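Tyrosine-protein phosphatase non-receptor type 18 (Homo sapiens, PDB 2OC3) removes phosphate from phosphotyrosine in proteins, including autophosphorylated tyrosine kinases that are overexpressed in tumour tissue, through this catalytic domain. Local coordinates at residues N92-R97 / Q274-V279; I175-L180 / S190-Q195. All blocks are in the same frame, centred on the assembly; numbering follows the deposited sequence.

Contact 1 of 2, residues N92-R97 / Q274-V279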
ATOM      1  N   ASN A  92       1.052   6.082  10.993  1.00  6.54           N
ATOM      2  CA  ASN A  92       2.045   5.134  10.526  1.00  6.34           C
ATOM      3  C   ASN A  92       1.841   4.896   9.041  1.00  7.78           C
ATOM      4  O   ASN A  92       1.067   4.025   8.623  1.00  7.89           O
ATOM      5  CB  ASN A  92       2.030   3.834  11.334  1.00  6.96           C
ATOM      6  CG  ASN A  92       3.244   2.984  11.067  1.00 10.69           C
ATOM      7  OD1 ASN A  92       3.639   2.813   9.928  1.00  9.82           O
ATOM      8  ND2 ASN A  92       3.826   2.422  12.134  1.00  9.85           N
ATOM      9  N   GLY A  93       2.491   5.733   8.235  1.00  7.07           N
ATOM     10  CA  GLY A  93       2.380   5.660   6.788  1.00  6.86           C
ATOM     11  C   GLY A  93       3.442   6.512   6.139  1.00  7.92           C
ATOM     12  O   GLY A  93       3.959   7.469   6.728  1.00  7.84           O
ATOM     13  N   ASN A  94       3.783   6.136   4.906  1.00  6.17           N
ATOM     14  CA  ASN A  94       4.823   6.813   4.122  1.00  5.03           C
ATOM     15  C   ASN A  94       4.364   7.004   2.687  1.00  7.87           C
ATOM     16  O   ASN A  94       3.683   6.148   2.124  1.00  6.72           O
ATOM     17  CB  ASN A  94       6.133   6.020   4.086  1.00  6.46           C
ATOM     18  CG  ASN A  94       6.773   5.921   5.433  1.00  8.06           C
ATOM     19  OD1 ASN A  94       6.521   4.985   6.190  1.00  8.86           O
ATOM     20  ND2 ASN A  94       7.617   6.897   5.762  1.00  8.29           N
ATOM     21  N   PHE A  95       4.768   8.116   2.079  1.00  7.31           N
ATOM     22  CA  PHE A  95       4.621   8.301   0.655  1.00  7.18           C
ATOM     23  C   PHE A  95       5.660   7.499  -0.092  1.00  7.54           C
ATOM     24  O   PHE A  95       6.820   7.400   0.365  1.00  8.94           O
ATOM     25  CB  PHE A  95       4.782   9.782   0.297  1.00  8.23           C
ATOM     26  CG  PHE A  95       3.618  10.635   0.697  1.00  9.08           C
ATOM     27  CD1 PHE A  95       2.439  10.574  -0.003  1.00 11.94           C
ATOM     28  CD2 PHE A  95       3.682  11.540   1.760  1.00 15.61           C
ATOM     29  CE1 PHE A  95       1.345  11.385   0.312  1.00 20.79           C
ATOM     30  CE2 PHE A  95       2.538  12.346   2.088  1.00 13.45           C
ATOM     31  CZ  PHE A  95       1.414  12.240   1.368  1.00 15.55           C
ATOM     32  N   ILE A  96       5.271   7.008  -1.271  1.00  7.97           N
ATOM     33  CA  ILE A  96       6.138   6.336  -2.225  1.00  8.50           C
ATOM     34  C   ILE A  96       5.973   7.051  -3.582  1.00  8.97           C
ATOM     35  O   ILE A  96       4.854   7.321  -4.018  1.00  8.62           O
ATOM     36  CB  ILE A  96       5.867   4.840  -2.349  1.00 10.25           C
ATOM     37  CG1 ILE A  96       6.043   4.146  -0.975  1.00 11.96           C
ATOM     38  CG2 ILE A  96       6.809   4.220  -3.403  1.00 10.95           C
ATOM     39  CD1 ILE A  96       5.747   2.594  -0.991  1.00 12.53           C
ATOM     40  N   ARG A  97       7.114   7.408  -4.187  1.00  8.91           N
ATOM     41  CA  ARG A  97       7.135   8.064  -5.492  1.00  8.99           C
ATOM     42  C   ARG A  97       6.765   7.103  -6.623  1.00  8.68           C
ATOM     43  O   ARG A  97       7.120   5.930  -6.591  1.00  9.90           O
ATOM     44  CB  ARG A  97       8.541   8.571  -5.767  0.50  8.86           C
ATOM     45  CG  ARG A  97       8.963   9.700  -4.884  0.50  9.92           C
ATOM     46  CD  ARG A  97      10.343  10.206  -5.252  0.50 14.47           C
ATOM     47  NE  ARG A  97      11.383   9.312  -4.759  0.50 16.29           N
ATOM     48  CZ  ARG A  97      11.910   9.337  -3.532  0.50 15.88           C
ATOM     49  NH1 ARG A  97      11.501  10.215  -2.622  0.50 19.08           N
ATOM     50  NH2 ARG A  97      12.849   8.465  -3.210  0.50 19.68           N
ATOM     51  N   GLN A 274      11.779   4.166   1.128  1.00  7.56           N
ATOM     52  CA  GLN A 274      10.618   5.038   1.314  1.00  7.19           C
ATOM     53  C   GLN A 274       9.566   4.525   2.306  1.00  6.91           C
ATOM     54  O   GLN A 274       8.983   5.278   3.067  1.00  8.22           O
ATOM     55  CB  GLN A 274       9.951   5.291  -0.037  1.00  7.10           C
ATOM     56  CG  GLN A 274      10.903   6.047  -0.995  1.00  8.75           C
ATOM     57  CD  GLN A 274      10.323   6.139  -2.390  1.00  7.96           C
ATOM     58  OE1 GLN A 274       9.539   7.024  -2.655  1.00  8.70           O
ATOM     59  NE2 GLN A 274      10.690   5.236  -3.259  1.00 10.44           N
ATOM     60  N   ARG A 275       9.371   3.196   2.330  1.00  9.81           N
ATOM     61  CA  ARG A 275       8.531   2.508   3.316  1.00  7.00           C
ATOM     62  C   ARG A 275       9.314   1.321   3.868  1.00  8.19           C
ATOM     63  O   ARG A 275       9.854   0.533   3.107  1.00 10.04           O
ATOM     64  CB  ARG A 275       7.259   2.023   2.653  1.00  8.73           C
ATOM     65  CG  ARG A 275       6.270   1.281   3.577  1.00  9.76           C
ATOM     66  CD  ARG A 275       5.560   2.181   4.570  1.00  7.45           C
ATOM     67  NE  ARG A 275       4.804   1.388   5.555  1.00  8.22           N
ATOM     68  CZ  ARG A 275       4.388   1.845   6.737  1.00  9.14           C
ATOM     69  NH1 ARG A 275       4.707   3.045   7.193  1.00  7.13           N
ATOM     70  NH2 ARG A 275       3.677   1.050   7.532  1.00  9.72           N
ATOM     71  N   PRO A 276       9.433   1.211   5.199  1.00  8.83           N
ATOM     72  CA  PRO A 276      10.186   0.114   5.785  1.00  9.90           C
ATOM     73  C   PRO A 276       9.718  -1.257   5.270  1.00  9.42           C
ATOM     74  O   PRO A 276       8.522  -1.476   5.160  1.00 11.68           O
ATOM     75  CB  PRO A 276       9.872   0.223   7.284  1.00 11.33           C
ATOM     76  CG  PRO A 276       9.276   1.505   7.494  1.00 18.17           C
ATOM     77  CD  PRO A 276       8.864   2.114   6.212  1.00 12.36           C
ATOM     78  N   ALA A 277      10.685  -2.102   4.937  1.00 12.61           N
ATOM     79  CA  ALA A 277      10.448  -3.499   4.578  1.00 13.33           C
ATOM     80  C   ALA A 277       9.517  -3.697   3.401  1.00 15.39           C
ATOM     81  O   ALA A 277       8.880  -4.760   3.276  1.00 16.39           O
ATOM     82  CB  ALA A 277       9.936  -4.266   5.795  1.00 15.60           C
ATOM     83  N   ALA A 278       9.443  -2.694   2.504  1.00 12.17           N
ATOM     84  CA  ALA A 278       8.634  -2.843   1.281  1.00  9.56           C
ATOM     85  C   ALA A 278       9.195  -4.067   0.524  1.00 11.96           C
ATOM     86  O   ALA A 278      10.352  -4.112   0.151  1.00 13.64           O
ATOM     87  CB  ALA A 278       8.696  -1.573   0.418  1.00 11.89           C
ATOM     88  N   VAL A 279       8.339  -5.051   0.338  1.00 11.72           N
ATOM     89  CA  VAL A 279       8.668  -6.370  -0.182  1.00  9.77           C
ATOM     90  C   VAL A 279       9.557  -7.039   0.889  1.00 11.40           C
ATOM     91  O   VAL A 279      10.768  -6.832   0.935  1.00 14.12           O
ATOM     92  CB  VAL A 279       9.318  -6.370  -1.572  1.00 10.61           C
ATOM     93  CG1 VAL A 279       9.468  -7.808  -2.044  1.00 11.60           C
ATOM     94  CG2 VAL A 279       8.509  -5.573  -2.550  1.00 11.65           C
TER
HETATM   95  O   HOH W   1       8.646   9.123  -1.001  1.00 11.91           O
HETATM   96  O   HOH W   2       9.614   4.869  -5.924  1.00 15.01           O
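The guanidinium of R275 meets N92 and N94 at its edge, in or near its own plane, whereas that of R97, in the modelled conformer (one of two), takes Q274 over one face. At the R275 edge NH1 and NH2 both converge on N92 OD1: NH1 lies 2.9 Å from that oxygen and close to the line of its C=O bond, while NH2 reaches it from a position tilted off the carbonyl plane. NH1 also donates to N94 OD1 at 2.8 Å, the straightest of these three bonds (161°). The amide plane of N92 stands 76° from the guanidinium, so the two groups meet steeply rather than stacking. R275 also reaches the phosphate-binding loop of the classical tyrosine phosphatase fold: NE and NH2 donate to the carbonyl oxygens of G236 and A235, residues that probably contribute to substrate binding, as in relatives. R275 thus ties that loop to N92 and N94, at the start of strand 93-97; with alanine in its place, both asparagine oxygens would probably lose these donors and the loop carbonyls be held less firmly. Farther along the strand, the Q274 amide and the modelled R97 guanidinium stack within 5° of parallel, a less certain contact given the second conformer. The Q274 chain runs extended beyond CG, which carries OE1 to the backbone N of R97 for a nearly linear bond of 2.9 Å. One water joins OE1 to F95 O, and a second links Q274 NE2 to R97 O. Between the two polar groups, I96 CD1 packs against R275 CB at 4.0 Å.

Contact 2 of 2, residues I175-L180 / S190-Q195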
ATOM      1  N   ILE A 175     -11.041 -11.194  -4.969  1.00  7.10           N
ATOM      2  CA  ILE A 175     -11.047  -9.730  -4.881  1.00  6.25           C
ATOM      3  C   ILE A 175     -12.454  -9.182  -4.717  1.00  7.45           C
ATOM      4  O   ILE A 175     -13.338  -9.464  -5.577  1.00  9.46           O
ATOM      5  CB  ILE A 175     -10.463  -9.059  -6.153  1.00 10.05           C
ATOM      6  CG1 ILE A 175      -9.081  -9.598  -6.489  1.00  9.44           C
ATOM      7  CG2 ILE A 175     -10.408  -7.547  -6.004  1.00 12.05           C
ATOM      8  CD1 ILE A 175      -8.011  -9.477  -5.480  1.00 11.61           C
ATOM      9  N   MET A 176     -12.644  -8.401  -3.657  1.00  7.45           N
ATOM     10  CA  MET A 176     -13.871  -7.671  -3.353  0.50  6.72           C
ATOM     11  C   MET A 176     -13.677  -6.207  -3.747  1.00  9.36           C
ATOM     12  O   MET A 176     -12.604  -5.623  -3.477  1.00  8.62           O
ATOM     13  CB  MET A 176     -14.176  -7.792  -1.865  0.50 15.38           C
ATOM     14  CG  MET A 176     -15.131  -6.790  -1.302  0.50 10.55           C
ATOM     15  SD  MET A 176     -16.767  -7.005  -1.942  0.50 11.02           S
ATOM     16  CE  MET A 176     -17.309  -8.380  -0.972  0.50 10.31           C
ATOM     17  N   LEU A 177     -14.699  -5.588  -4.329  1.00  7.86           N
ATOM     18  CA  LEU A 177     -14.740  -4.144  -4.612  1.00  6.74           C
ATOM     19  C   LEU A 177     -15.910  -3.564  -3.865  1.00  7.09           C
ATOM     20  O   LEU A 177     -17.050  -3.917  -4.135  1.00  8.06           O
ATOM     21  CB  LEU A 177     -14.913  -3.882  -6.092  1.00  8.87           C
ATOM     22  CG  LEU A 177     -15.083  -2.398  -6.513  1.00  8.32           C
ATOM     23  CD1 LEU A 177     -13.909  -1.524  -6.173  1.00 10.07           C
ATOM     24  CD2 LEU A 177     -15.389  -2.253  -8.016  1.00 10.79           C
ATOM     25  N   ARG A 178     -15.663  -2.642  -2.916  1.00  6.00           N
ATOM     26  CA  ARG A 178     -16.666  -1.901  -2.220  1.00  7.57           C
ATOM     27  C   ARG A 178     -16.728  -0.470  -2.718  1.00  8.75           C
ATOM     28  O   ARG A 178     -15.709   0.194  -2.865  1.00  8.60           O
ATOM     29  CB  ARG A 178     -16.418  -1.903  -0.715  1.00  9.81           C
ATOM     30  CG  ARG A 178     -16.288  -3.298  -0.090  1.00  8.87           C
ATOM     31  CD  ARG A 178     -16.399  -3.288   1.409  1.00  9.57           C
ATOM     32  NE  ARG A 178     -16.383  -4.659   1.947  1.00 10.74           N
ATOM     33  CZ  ARG A 178     -15.270  -5.346   2.173  1.00  9.61           C
ATOM     34  NH1 ARG A 178     -14.092  -4.803   2.002  1.00 10.02           N
ATOM     35  NH2 ARG A 178     -15.321  -6.608   2.610  1.00 17.20           N
ATOM     36  N   THR A 179     -17.930   0.020  -2.957  1.00  7.35           N
ATOM     37  CA  THR A 179     -18.175   1.375  -3.360  1.00  6.76           C
ATOM     38  C   THR A 179     -18.694   2.053  -2.108  1.00  9.45           C
ATOM     39  O   THR A 179     -19.753   1.660  -1.555  1.00  8.97           O
ATOM     40  CB  THR A 179     -19.258   1.414  -4.465  1.00  7.48           C
ATOM     41  OG1 THR A 179     -18.836   0.576  -5.559  1.00  8.07           O
ATOM     42  CG2 THR A 179     -19.493   2.841  -4.952  1.00 11.19           C
ATOM     43  N   LEU A 180     -17.952   3.056  -1.628  1.00  8.95           N
ATOM     44  CA  LEU A 180     -18.250   3.708  -0.388  1.00  7.25           C
ATOM     45  C   LEU A 180     -18.626   5.153  -0.658  1.00  8.72           C
ATOM     46  O   LEU A 180     -18.116   5.764  -1.599  1.00  9.17           O
ATOM     47  CB  LEU A 180     -17.007   3.718   0.513  1.00  7.85           C
ATOM     48  CG  LEU A 180     -16.408   2.364   0.835  1.00  7.26           C
ATOM     49  CD1 LEU A 180     -15.123   2.501   1.726  1.00 10.70           C
ATOM     50  CD2 LEU A 180     -17.447   1.506   1.565  1.00 11.49           C
ATOM     51  N   SER A 190     -17.112   9.756  -3.257  1.00  7.87           N
ATOM     52  CA  SER A 190     -16.999   8.346  -3.545  1.00  7.49           C
ATOM     53  C   SER A 190     -15.559   7.886  -3.317  1.00  7.02           C
ATOM     54  O   SER A 190     -14.618   8.432  -3.872  1.00  9.97           O
ATOM     55  CB  SER A 190     -17.386   8.036  -4.986  1.00 11.64           C
ATOM     56  OG  SER A 190     -18.756   8.298  -5.203  1.00  9.15           O
ATOM     57  N   VAL A 191     -15.444   6.786  -2.581  1.00  7.56           N
ATOM     58  CA  VAL A 191     -14.145   6.116  -2.379  1.00  8.36           C
ATOM     59  C   VAL A 191     -14.372   4.640  -2.679  1.00  7.95           C
ATOM     60  O   VAL A 191     -15.319   4.029  -2.163  1.00  9.31           O
ATOM     61  CB  VAL A 191     -13.590   6.296  -0.968  1.00  9.57           C
ATOM     62  CG1 VAL A 191     -12.285   5.496  -0.791  1.00 11.01           C
ATOM     63  CG2 VAL A 191     -13.335   7.816  -0.711  1.00 12.96           C
ATOM     64  N   TYR A 192     -13.561   4.101  -3.575  1.00  6.89           N
ATOM     65  CA  TYR A 192     -13.571   2.679  -3.879  1.00  7.08           C
ATOM     66  C   TYR A 192     -12.529   1.962  -3.072  1.00  8.99           C
ATOM     67  O   TYR A 192     -11.386   2.453  -3.001  1.00  8.89           O
ATOM     68  CB  TYR A 192     -13.308   2.467  -5.367  1.00  6.76           C
ATOM     69  CG  TYR A 192     -14.459   2.967  -6.254  1.00  6.70           C
ATOM     70  CD1 TYR A 192     -15.540   2.144  -6.505  1.00  7.63           C
ATOM     71  CD2 TYR A 192     -14.473   4.231  -6.797  1.00  9.11           C
ATOM     72  CE1 TYR A 192     -16.624   2.566  -7.285  1.00  7.98           C
ATOM     73  CE2 TYR A 192     -15.573   4.690  -7.596  1.00  7.97           C
ATOM     74  CZ  TYR A 192     -16.627   3.821  -7.832  1.00 10.29           C
ATOM     75  OH  TYR A 192     -17.721   4.229  -8.612  1.00 12.39           O
ATOM     76  N   GLN A 193     -12.896   0.817  -2.507  1.00  6.30           N
ATOM     77  CA  GLN A 193     -11.951  -0.037  -1.769  1.00  6.42           C
ATOM     78  C   GLN A 193     -11.894  -1.412  -2.384  1.00  9.20           C
ATOM     79  O   GLN A 193     -12.934  -2.079  -2.550  1.00  7.60           O
ATOM     80  CB  GLN A 193     -12.384  -0.165  -0.321  1.00  7.36           C
ATOM     81  CG  GLN A 193     -11.426  -0.985   0.572  1.00  6.78           C
ATOM     82  CD  GLN A 193     -12.124  -1.895   1.554  1.00 11.36           C
ATOM     83  OE1 GLN A 193     -13.300  -2.200   1.392  1.00 13.06           O
ATOM     84  NE2 GLN A 193     -11.421  -2.301   2.611  1.00  8.53           N
ATOM     85  N   LEU A 194     -10.696  -1.823  -2.764  1.00  6.29           N
ATOM     86  CA  LEU A 194     -10.470  -3.139  -3.259  1.00  4.51           C
ATOM     87  C   LEU A 194      -9.804  -3.941  -2.174  1.00  6.39           C
ATOM     88  O   LEU A 194      -8.844  -3.454  -1.596  1.00  6.57           O
ATOM     89  CB  LEU A 194      -9.598  -3.110  -4.483  1.00  7.39           C
ATOM     90  CG  LEU A 194     -10.219  -2.578  -5.777  1.00  7.13           C
ATOM     91  CD1 LEU A 194      -9.191  -1.886  -6.723  1.00 10.06           C
ATOM     92  CD2 LEU A 194     -10.942  -3.689  -6.492  1.00 10.57           C
ATOM     93  N   GLN A 195     -10.309  -5.136  -1.880  1.00  7.47           N
ATOM     94  CA  GLN A 195      -9.765  -5.952  -0.803  1.00  6.17           C
ATOM     95  C   GLN A 195      -9.397  -7.307  -1.357  1.00  6.72           C
ATOM     96  O   GLN A 195     -10.211  -7.976  -1.966  1.00  6.20           O
ATOM     97  CB  GLN A 195     -10.763  -6.124   0.351  1.00  6.54           C
ATOM     98  CG  GLN A 195     -10.084  -6.831   1.555  1.00  8.92           C
ATOM     99  CD  GLN A 195     -11.005  -7.170   2.695  1.00  9.04           C
ATOM    100  OE1 GLN A 195     -12.207  -6.865   2.669  1.00  9.17           O
ATOM    101  NE2 GLN A 195     -10.436  -7.819   3.724  1.00 10.23           N
TER
HETATM  102  O   HOH W   3     -14.010  -8.253   4.395  1.00 31.21           O
HETATM  103  O   HOH W   4     -20.055   6.496  -3.745  1.00 15.76           O
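R178 leaves the backbone with CG opposite the carbonyl carbon (chi1 -55°) and runs extended from CG to NE, while Q193 and Q195 set CG opposite their own backbone N; Q193 then bends at chi2 (-140°) and Q195 stays extended beyond CG, which brings both amide oxygens to the edge of the guanidinium. NH1 is shared, donating to Q193 OE1 at 2.8 Å and to Q195 OE1 at 2.9 Å. NH2 adds a longer bond to Q195 OE1, almost in line with that carbonyl, so one oxygen receives two nitrogens end-on. Both acceptors lie within 5° of the guanidinium plane. E168 forms a salt bridge with R178 NE and W149 a cation-pi contact with the same arginine. The backbone frame is an antiparallel beta hairpin within the central mixed sheet of the phosphatase domain; the axes of segments 175-180 and 190-195 come within 4.7 Å of each other. M176 with Q195, R178 with Q193 and L180 with V191 are hydrogen-bonded pairs, each making two N-H...O bonds; R178 N donates to Q193 O at 2.8 Å, nearly straight. On the sheet face bearing L177, T179, Y192 and L194, the contacts are mainly apolar: L177 CD1 approaches L194 CD2 at 3.7 Å, and T179 lies alongside Y192, with T179 OG1 3.4 Å from Y192 CE1. Helix 209-222 covers part of this face, touching L177 and Y192 through L221 and L194 through A218.

How the contacts relate
Contacts 1 and 2 belong to one mixed sheet but do not touch: their centres are 22 Å apart and their nearest atoms about 15 Å. Contact 1 involves strand 93-97, at one end of the strand order, whereas contact 2 pairs strands 175-184 and 187-196; strands 103-108, 229-232 and 130-133 lie between 93-97 and 187-196. In sequence, the whole of contact 2 falls between the two segments of contact 1. Their relation to the active site differs in distance. The R275 side chain lies about 4 Å from G236 and about 7 Å from the side chain of C233, the predicted phosphocysteine nucleophile, whereas the Q195 side chain is about 10 Å from that of C233 and about 9 Å from that of R239, a probable substrate-binding residue.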